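Local coordinates for protein cleavage stimulation factor 77 (Encephalitozoon cuniculi, PDB 2UY1) that probably binds mRNA and, as a nuclear helical-repeat protein of the Suppressor of forked family, probably takes part in processing mRNA 3' ends, at residues Pro165-Trp170 against Ala176-Leu181; Tyr222-Gly227 against Leu254-Glu259; Asp352-Lys357 against Glu381-Met386. One frame throughout, in Å; residues are numbered along the deposited sequence.

Interaction 1: residues Pro165-Trp170 against Ala176-Leu181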
loop_
_atom_site.group_PDB
_atom_site.type_symbol
_atom_site.label_atom_id
_atom_site.label_comp_id
_atom_site.label_asym_id
_atom_site.label_seq_id
_atom_site.Cartn_x
_atom_site.Cartn_y
_atom_site.Cartn_z
ATOM N N PRO B 165 -5.368 -23.504 30.209
ATOM C CA PRO B 165 -6.081 -22.491 29.454
ATOM C C PRO B 165 -6.221 -22.853 27.964
ATOM O O PRO B 165 -7.138 -22.373 27.317
ATOM C CB PRO B 165 -5.222 -21.224 29.657
ATOM C CG PRO B 165 -3.843 -21.734 29.868
ATOM C CD PRO B 165 -3.987 -23.077 30.533
ATOM N N LEU B 166 -5.341 -23.700 27.443
ATOM C CA LEU B 166 -5.429 -24.169 26.063
ATOM C C LEU B 166 -6.605 -25.158 25.883
ATOM O O LEU B 166 -7.281 -25.167 24.854
ATOM C CB LEU B 166 -4.086 -24.786 25.617
ATOM C CG LEU B 166 -2.726 -24.120 25.895
ATOM C CD1 LEU B 166 -1.616 -25.073 25.580
ATOM C CD2 LEU B 166 -2.471 -22.777 25.181
ATOM N N ILE B 167 -6.856 -25.979 26.898
ATOM C CA ILE B 167 -8.022 -26.896 26.901
ATOM C C ILE B 167 -9.282 -26.061 27.102
ATOM O O ILE B 167 -10.345 -26.343 26.536
ATOM C CB ILE B 167 -7.915 -27.984 28.018
ATOM C CG1 ILE B 167 -6.521 -28.651 28.059
ATOM C CG2 ILE B 167 -9.031 -29.024 27.903
ATOM C CD1 ILE B 167 -5.971 -29.229 26.717
ATOM N N ARG B 168 -9.162 -25.054 27.938
ATOM C CA ARG B 168 -10.190 -24.058 28.063
ATOM C C ARG B 168 -10.010 -23.158 26.856
ATOM O O ARG B 168 -8.966 -22.572 26.640
ATOM C CB ARG B 168 -10.023 -23.302 29.398
ATOM C CG ARG B 168 -10.648 -23.998 30.626
ATOM C CD ARG B 168 -10.608 -23.208 31.952
ATOM N NE ARG B 168 -11.926 -23.100 32.569
ATOM C CZ ARG B 168 -12.166 -23.085 33.879
ATOM N NH1 ARG B 168 -11.178 -23.126 34.747
ATOM N NH2 ARG B 168 -13.398 -22.987 34.325
ATOM N N GLY B 169 -10.992 -23.138 25.995
ATOM C CA GLY B 169 -10.744 -22.557 24.698
ATOM C C GLY B 169 -10.128 -23.441 23.640
ATOM O O GLY B 169 -9.592 -22.940 22.698
ATOM N N TRP B 170 -10.252 -24.749 23.805
ATOM C CA TRP B 170 -9.788 -25.756 22.856
ATOM C C TRP B 170 -9.888 -25.376 21.408
ATOM O O TRP B 170 -10.860 -24.828 21.018
ATOM C CB TRP B 170 -10.522 -27.072 23.102
ATOM C CG TRP B 170 -9.990 -28.264 22.396
ATOM C CD1 TRP B 170 -10.703 -29.154 21.723
ATOM C CD2 TRP B 170 -8.643 -28.694 22.324
ATOM N NE1 TRP B 170 -9.924 -30.104 21.219
ATOM C CE2 TRP B 170 -8.631 -29.845 21.568
ATOM C CE3 TRP B 170 -7.442 -28.201 22.809
ATOM C CZ2 TRP B 170 -7.475 -30.542 21.300
ATOM C CZ3 TRP B 170 -6.303 -28.884 22.528
ATOM C CH2 TRP B 170 -6.322 -30.031 21.775
ATOM N N ALA B 176 -2.387 -26.431 18.399
ATOM C CA ALA B 176 -1.059 -26.051 17.888
ATOM C C ALA B 176 -0.192 -25.574 19.016
ATOM O O ALA B 176 0.907 -26.048 19.188
ATOM C CB ALA B 176 -1.203 -24.956 16.851
ATOM N N ARG B 177 -0.719 -24.657 19.820
ATOM C CA ARG B 177 -0.039 -24.207 21.038
ATOM C C ARG B 177 0.350 -25.343 21.995
ATOM O O ARG B 177 1.481 -25.386 22.492
ATOM C CB ARG B 177 -0.909 -23.175 21.760
ATOM C CG ARG B 177 -0.738 -21.735 21.252
ATOM C CD ARG B 177 -1.614 -20.779 22.026
ATOM N NE ARG B 177 -1.717 -19.475 21.369
ATOM C CZ ARG B 177 -2.840 -18.958 20.863
ATOM N NH1 ARG B 177 -3.997 -19.615 20.940
ATOM N NH2 ARG B 177 -2.816 -17.758 20.290
ATOM N N LEU B 178 -0.581 -26.271 22.222
ATOM C CA LEU B 178 -0.324 -27.456 23.048
ATOM C C LEU B 178 0.820 -28.309 22.507
ATOM O O LEU B 178 1.752 -28.665 23.252
ATOM C CB LEU B 178 -1.597 -28.299 23.237
ATOM C CG LEU B 178 -1.527 -29.657 23.999
ATOM C CD1 LEU B 178 -1.262 -29.441 25.509
ATOM C CD2 LEU B 178 -2.796 -30.479 23.822
ATOM N N ILE B 179 0.741 -28.644 21.219
ATOM C CA ILE B 179 1.791 -29.367 20.523
ATOM C C ILE B 179 3.170 -28.753 20.756
ATOM O O ILE B 179 4.099 -29.468 21.190
ATOM C CB ILE B 179 1.509 -29.486 18.984
ATOM C CG1 ILE B 179 0.464 -30.571 18.717
ATOM C CG2 ILE B 179 2.822 -29.803 18.176
ATOM C CD1 ILE B 179 -0.175 -30.509 17.329
ATOM N N ASP B 180 3.290 -27.457 20.459
ATOM C CA ASP B 180 4.559 -26.712 20.634
ATOM C C ASP B 180 5.115 -26.749 22.072
ATOM O O ASP B 180 6.301 -26.958 22.267
ATOM C CB ASP B 180 4.396 -25.255 20.210
ATOM C CG ASP B 180 4.027 -25.084 18.748
ATOM O OD1 ASP B 180 4.566 -25.808 17.866
ATOM O OD2 ASP B 180 3.178 -24.196 18.490
ATOM N N LEU B 181 4.249 -26.509 23.055
ATOM C CA LEU B 181 4.596 -26.590 24.484
ATOM C C LEU B 181 5.165 -27.966 24.872
ATOM O O LEU B 181 6.183 -28.028 25.570
ATOM C CB LEU B 181 3.374 -26.233 25.377
ATOM C CG LEU B 181 3.376 -26.618 26.884
ATOM C CD1 LEU B 181 3.878 -25.495 27.705
ATOM C CD2 LEU B 181 2.003 -27.041 27.385
#
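Leu181 N donates to Arg177 O at 3.0 Å, the helical bond that places both residues one turn apart on the side of helix 173-184 that Leu166 meets. Leu166, near the end of helix 150-167, carries most of the contact. CD1 drops onto the helix backbone, 3.7 Å from Leu178 CA, and also lies 4.0 Å from Leu178 CB. CD2 lies across the aliphatic part of Arg177, 3.8 Å from its CB and equally close to its CD. The arginine chain then runs on, extended, and its NH1 bonds to Asn174. In Trp170, CG lies anti to the backbone nitrogen (chi1 -169°), which swings the indole back to the second helix. The six-membered ring meets the methyl at a slant, with Trp170 CZ3 4.1 Å from Leu178 CD2. Trp170 NE1, in the five-membered ring, is hydrogen-bonded to Ser208, and Leu166 O lies in plane at the indole's edge. Trp82 covers Leu178 as well. No hydrogen bond joins the segments. Leu181 also touches Gln162 and Ile163, so the helices run roughly antiparallel. This is the turn end of an antiparallel helix hairpin, the building unit of TPR-like alpha-solenoids.

Interaction 2: residues Tyr222-Gly227 against Leu254-Glu259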
loop_
_atom_site.group_PDB
_atom_site.type_symbol
_atom_site.label_atom_id
_atom_site.label_comp_id
_atom_site.label_asym_id
_atom_site.label_seq_id
_atom_site.Cartn_x
_atom_site.Cartn_y
_atom_site.Cartn_z
ATOM N N TYR B 222 5.304 -33.738 12.435
ATOM C CA TYR B 222 5.875 -34.389 13.611
ATOM C C TYR B 222 6.459 -35.753 13.250
ATOM O O TYR B 222 7.593 -36.075 13.605
ATOM C CB TYR B 222 4.842 -34.530 14.720
ATOM C CG TYR B 222 5.365 -35.415 15.813
ATOM C CD1 TYR B 222 6.356 -34.954 16.687
ATOM C CD2 TYR B 222 4.901 -36.724 15.962
ATOM C CE1 TYR B 222 6.863 -35.775 17.714
ATOM C CE2 TYR B 222 5.396 -37.543 16.982
ATOM C CZ TYR B 222 6.377 -37.068 17.845
ATOM O OH TYR B 222 6.884 -37.881 18.841
ATOM N N LEU B 223 5.681 -36.540 12.519
ATOM C CA LEU B 223 6.059 -37.906 12.172
ATOM C C LEU B 223 7.274 -37.932 11.275
ATOM O O LEU B 223 8.114 -38.817 11.425
ATOM C CB LEU B 223 4.912 -38.612 11.462
ATOM C CG LEU B 223 3.873 -39.200 12.417
ATOM C CD1 LEU B 223 2.733 -39.746 11.567
ATOM C CD2 LEU B 223 4.431 -40.266 13.401
ATOM N N ILE B 224 7.371 -36.954 10.366
ATOM C CA ILE B 224 8.504 -36.832 9.426
ATOM C C ILE B 224 9.782 -36.532 10.225
ATOM O O ILE B 224 10.847 -37.033 9.921
ATOM C CB ILE B 224 8.228 -35.745 8.336
ATOM C CG1 ILE B 224 7.143 -36.210 7.342
ATOM C CG2 ILE B 224 9.497 -35.323 7.600
ATOM C CD1 ILE B 224 6.911 -35.244 6.124
ATOM N N GLY B 225 9.657 -35.748 11.278
ATOM C CA GLY B 225 10.824 -35.283 12.027
ATOM C C GLY B 225 11.357 -36.347 12.949
ATOM O O GLY B 225 12.535 -36.309 13.328
ATOM N N ILE B 226 10.498 -37.312 13.297
ATOM C CA ILE B 226 10.947 -38.520 14.017
ATOM C C ILE B 226 11.300 -39.697 13.150
ATOM O O ILE B 226 11.574 -40.780 13.657
ATOM C CB ILE B 226 10.023 -38.989 15.199
ATOM C CG1 ILE B 226 8.618 -39.404 14.746
ATOM C CG2 ILE B 226 10.051 -37.979 16.319
ATOM C CD1 ILE B 226 7.771 -39.869 15.975
ATOM N N GLY B 227 11.351 -39.472 11.847
ATOM C CA GLY B 227 11.730 -40.519 10.926
ATOM C C GLY B 227 10.587 -41.490 10.635
ATOM O O GLY B 227 10.843 -42.642 10.248
ATOM N N LEU B 254 3.519 -33.082 -3.319
ATOM C CA LEU B 254 4.899 -32.656 -3.247
ATOM C C LEU B 254 5.741 -33.381 -2.194
ATOM O O LEU B 254 6.881 -33.736 -2.463
ATOM C CB LEU B 254 4.994 -31.131 -3.048
ATOM C CG LEU B 254 6.404 -30.513 -3.122
ATOM C CD1 LEU B 254 7.133 -30.722 -4.458
ATOM C CD2 LEU B 254 6.282 -28.998 -2.735
ATOM N N VAL B 255 5.234 -33.501 -0.987
ATOM C CA VAL B 255 6.067 -33.952 0.147
ATOM C C VAL B 255 6.147 -35.496 0.153
ATOM O O VAL B 255 7.180 -36.090 0.506
ATOM C CB VAL B 255 5.473 -33.431 1.481
ATOM C CG1 VAL B 255 5.961 -34.218 2.717
ATOM C CG2 VAL B 255 5.741 -31.918 1.645
ATOM N N MET B 256 5.050 -36.113 -0.268
ATOM C CA MET B 256 4.945 -37.587 -0.293
ATOM C C MET B 256 5.140 -38.198 -1.681
ATOM O O MET B 256 4.930 -39.411 -1.830
ATOM C CB MET B 256 3.587 -38.004 0.242
ATOM C CG MET B 256 3.235 -37.323 1.509
ATOM S SD MET B 256 4.301 -37.910 2.784
ATOM C CE MET B 256 3.634 -37.078 4.233
ATOM N N ASP B 257 5.533 -37.383 -2.665
ATOM C CA ASP B 257 5.976 -37.817 -3.987
ATOM C C ASP B 257 4.890 -38.573 -4.778
ATOM O O ASP B 257 5.117 -39.685 -5.279
ATOM C CB ASP B 257 7.248 -38.666 -3.856
ATOM C CG ASP B 257 7.984 -38.861 -5.177
ATOM O OD1 ASP B 257 7.618 -38.195 -6.161
ATOM O OD2 ASP B 257 8.924 -39.708 -5.234
ATOM N N GLU B 258 3.741 -37.922 -4.950
ATOM C CA GLU B 258 2.593 -38.533 -5.659
ATOM C C GLU B 258 2.035 -37.643 -6.795
ATOM O O GLU B 258 1.020 -36.933 -6.581
ATOM C CB GLU B 258 1.497 -38.852 -4.662
ATOM C CG GLU B 258 1.809 -39.968 -3.699
ATOM C CD GLU B 258 1.840 -41.369 -4.366
ATOM O OE1 GLU B 258 1.040 -41.615 -5.329
ATOM O OE2 GLU B 258 2.668 -42.193 -3.912
ATOM N N GLU B 259 2.657 -37.715 -7.991
ATOM C CA GLU B 259 2.335 -36.837 -9.151
ATOM C C GLU B 259 0.892 -36.971 -9.607
ATOM O O GLU B 259 0.346 -36.077 -10.274
ATOM C CB GLU B 259 3.289 -37.106 -10.339
ATOM C CG GLU B 259 3.381 -35.952 -11.325
ATOM C CD GLU B 259 4.380 -36.100 -12.461
ATOM O OE1 GLU B 259 5.303 -36.950 -12.417
ATOM O OE2 GLU B 259 4.265 -35.303 -13.424
#
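Ile224 extends its longer branch to the end of helix 247-255, and Val255 and Met256 receive it. The two beta-branched side chains meet at an angle, methyl against methyl, with Ile224 CD1 3.7 Å from Val255 CG1. The isoleucine chain is stretched (chi2 -174°), which carries CD1 outward from helix 213-225. Val255 turns CG1 anti to its own nitrogen (chi1 160°), and this is the methyl that touches. The Met256 chain bends twice near the backbone and then runs straight to the methyl, leaving Met256 CE 4.2 Å from Ile224 CD1. Side-chain ends alone join the two segments, for the nearest CA atoms, those of Ile224 and Val255, are 10.0 Å apart. No polar bond crosses between the segments. Tyr251 also packs on Ile224, and Met256 leans on Ala232 of the intervening helix 229-242. Both Ile224 and Val255 are packed by basic side-chain groups of the other protein chain, so the contact adjoins the interface between the two chains. The backbone ends are held separately. Gly227 N bonds to Ile224 O at 3.1 Å in a Schellman motif, while Lys229 and Lys233 bind the carbonyls of Val255 and Met256. A Schellman-ended helix thus lies beside the last turn of another, at the edge of a chain-chain interface within the helical repeats.

Interaction 3: residues Asp352-Lys357 against Glu381-Met386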
loop_
_atom_site.group_PDB
_atom_site.type_symbol
_atom_site.label_atom_id
_atom_site.label_comp_id
_atom_site.label_asym_id
_atom_site.label_seq_id
_atom_site.Cartn_x
_atom_site.Cartn_y
_atom_site.Cartn_z
ATOM N N ASP B 352 -6.800 -8.866 -22.265
ATOM C CA ASP B 352 -7.475 -8.021 -21.295
ATOM C C ASP B 352 -7.050 -8.298 -19.843
ATOM O O ASP B 352 -7.778 -7.947 -18.941
ATOM C CB ASP B 352 -9.011 -8.226 -21.367
ATOM C CG ASP B 352 -9.622 -7.765 -22.705
ATOM O OD1 ASP B 352 -9.167 -6.729 -23.269
ATOM O OD2 ASP B 352 -10.562 -8.444 -23.192
ATOM N N SER B 353 -5.914 -8.944 -19.606
ATOM C CA SER B 353 -5.504 -9.252 -18.231
ATOM C C SER B 353 -4.622 -8.102 -17.675
ATOM O O SER B 353 -3.478 -8.014 -18.017
ATOM C CB SER B 353 -4.684 -10.554 -18.191
ATOM O OG SER B 353 -4.218 -10.844 -16.854
ATOM N N THR B 354 -5.165 -7.269 -16.810
ATOM C CA THR B 354 -4.406 -6.174 -16.188
ATOM C C THR B 354 -3.233 -6.725 -15.305
ATOM O O THR B 354 -2.085 -6.196 -15.280
ATOM C CB THR B 354 -5.376 -5.342 -15.392
ATOM O OG1 THR B 354 -6.226 -4.609 -16.305
ATOM C CG2 THR B 354 -4.617 -4.395 -14.352
ATOM N N LEU B 355 -3.523 -7.822 -14.619
ATOM C CA LEU B 355 -2.490 -8.580 -13.906
ATOM C C LEU B 355 -1.280 -8.845 -14.739
ATOM O O LEU B 355 -0.173 -8.593 -14.328
ATOM C CB LEU B 355 -3.031 -9.946 -13.480
ATOM C CG LEU B 355 -2.004 -10.807 -12.737
ATOM C CD1 LEU B 355 -1.564 -10.136 -11.383
ATOM C CD2 LEU B 355 -2.648 -12.170 -12.548
ATOM N N LEU B 356 -1.457 -9.425 -15.915
ATOM C CA LEU B 356 -0.276 -9.790 -16.714
ATOM C C LEU B 356 0.417 -8.510 -17.237
ATOM O O LEU B 356 1.645 -8.469 -17.407
ATOM C CB LEU B 356 -0.775 -10.666 -17.887
ATOM C CG LEU B 356 -0.231 -11.772 -18.799
ATOM C CD1 LEU B 356 0.648 -12.835 -18.162
ATOM C CD2 LEU B 356 -1.469 -12.477 -19.305
ATOM N N LYS B 357 -0.394 -7.517 -17.621
ATOM C CA LYS B 357 0.135 -6.264 -18.149
ATOM C C LYS B 357 1.044 -5.556 -17.120
ATOM O O LYS B 357 2.213 -5.194 -17.424
ATOM C CB LYS B 357 -0.993 -5.359 -18.614
ATOM C CG LYS B 357 -1.732 -5.847 -19.864
ATOM C CD LYS B 357 -2.879 -4.860 -20.246
ATOM C CE LYS B 357 -3.916 -5.552 -21.207
ATOM N NZ LYS B 357 -5.279 -4.866 -21.051
ATOM N N GLU B 381 -2.215 -0.426 -22.080
ATOM C CA GLU B 381 -3.011 0.342 -21.170
ATOM C C GLU B 381 -2.406 0.144 -19.775
ATOM O O GLU B 381 -1.723 -0.843 -19.554
ATOM C CB GLU B 381 -4.441 -0.170 -21.178
ATOM C CG GLU B 381 -4.940 -0.491 -22.559
ATOM C CD GLU B 381 -6.422 -0.665 -22.584
ATOM O OE1 GLU B 381 -7.123 0.331 -22.871
ATOM O OE2 GLU B 381 -6.893 -1.776 -22.305
ATOM N N LYS B 382 -2.640 1.079 -18.877
ATOM C CA LYS B 382 -1.849 1.206 -17.656
ATOM C C LYS B 382 -2.685 1.438 -16.423
ATOM O O LYS B 382 -3.714 2.139 -16.450
ATOM C CB LYS B 382 -0.835 2.342 -17.860
ATOM C CG LYS B 382 -0.050 2.112 -19.149
ATOM C CD LYS B 382 0.841 3.160 -19.503
ATOM C CE LYS B 382 0.380 3.909 -20.625
ATOM N NZ LYS B 382 0.775 3.373 -21.901
ATOM N N THR B 383 -2.267 0.801 -15.334
ATOM C CA THR B 383 -2.789 1.059 -14.034
ATOM C C THR B 383 -2.037 2.276 -13.490
ATOM O O THR B 383 -1.028 2.628 -14.057
ATOM C CB THR B 383 -2.511 -0.181 -13.105
ATOM O OG1 THR B 383 -1.095 -0.427 -13.096
ATOM C CG2 THR B 383 -3.279 -1.440 -13.592
ATOM N N SER B 384 -2.539 2.896 -12.410
ATOM C CA SER B 384 -1.842 4.031 -11.770
ATOM C C SER B 384 -0.496 3.560 -11.301
ATOM O O SER B 384 0.411 4.340 -11.328
ATOM C CB SER B 384 -2.494 4.590 -10.496
ATOM O OG SER B 384 -3.835 4.925 -10.674
ATOM N N ARG B 385 -0.392 2.318 -10.822
ATOM C CA ARG B 385 0.862 1.822 -10.300
ATOM C C ARG B 385 1.914 1.711 -11.420
ATOM O O ARG B 385 3.031 2.026 -11.168
ATOM C CB ARG B 385 0.726 0.500 -9.584
ATOM C CG ARG B 385 2.003 0.111 -8.849
ATOM C CD ARG B 385 2.085 -1.390 -8.641
ATOM N NE ARG B 385 2.972 -1.696 -7.530
ATOM C CZ ARG B 385 3.058 -2.876 -6.928
ATOM N NH1 ARG B 385 2.292 -3.898 -7.330
ATOM N NH2 ARG B 385 3.917 -3.027 -5.913
ATOM N N MET B 386 1.529 1.324 -12.637
ATOM C CA MET B 386 2.417 1.230 -13.799
ATOM C C MET B 386 2.854 2.651 -14.153
ATOM O O MET B 386 4.024 2.910 -14.219
ATOM C CB MET B 386 1.692 0.585 -15.005
ATOM C CG MET B 386 1.551 -0.948 -14.912
ATOM S SD MET B 386 0.325 -1.549 -16.144
ATOM C CE MET B 386 1.419 -1.456 -17.613
#
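The carboxylate of Glu381 is a flat group met at one oxygen: Lys357 NZ lies 3.7 Å from Glu381 OE2, a long salt bridge. Both side chains are extended beyond CG, and they reach each other at their charged ends. Asp352 brings a second negative charge, with its OD1 5.5 Å from Glu381 OE2. The lysine would partly offset the repulsion between the two acids. The peptide carbonyl of Lys357 is the other flat group in the contact. Met386 reaches it with its terminal methyl, placing CE 3.8 Å from Lys357 O. A bend about the last torsion of the methionine (chi3 78°) turns the methyl there. A third point of contact lies off to one side, where the threonines cross at an angle and their methyls meet. Thr354 CG2 and Thr383 CG2 are only 3.3 Å apart, tighter than normal van der Waals contact, so the packing is close here. Leu420, from a later loop, also packs on Thr354 and Glu381.

The same Thr383 starts helix 384-397. Its hydroxyl sits between the backbone nitrogen and the carbonyl carbon (chi1 57°), and Thr383 OG1 accepts from Met386 N at 3.2 Å. That hydroxyl also bonds to Glu358 of helix 354-367, which ties the cap to the partner helix. In return, Thr383 N gives a weak but nearly straight bond (169°) to Met386 SD at 3.6 Å, completing a capping box. Across the contact Ser353 caps helix 354-367 in a simpler way, with Ser353 OG 3.2 Å from Leu356 N. Glu381 O is buried without a partner. The motif is a capping box set beside a second capped helix N-terminus, with helix 370-379 between the two in sequence.

The three contacts follow one another along the chain, each closing before the next opens, and no two share a helix. Interaction 1 joins helices 150-167 and 173-184, adjacent in sequence. Interactions 2 and 3 each pair helices separated by one other: 213-225 with 247-255, and 354-367 with 384-397. The centres of interactions 1 and 2 are about 25 Å apart, and their nearest atoms about 6 Å. Interaction 3 lies farther off, about 46 Å from interaction 1 and 40 Å from interaction 2 between centres. Interactions 1 and 3 sit on opposite sides of the chain's centre. The spacing reflects an elongated all-helical stack, which probably forms an extended scaffold, as in other TPR-like proteins.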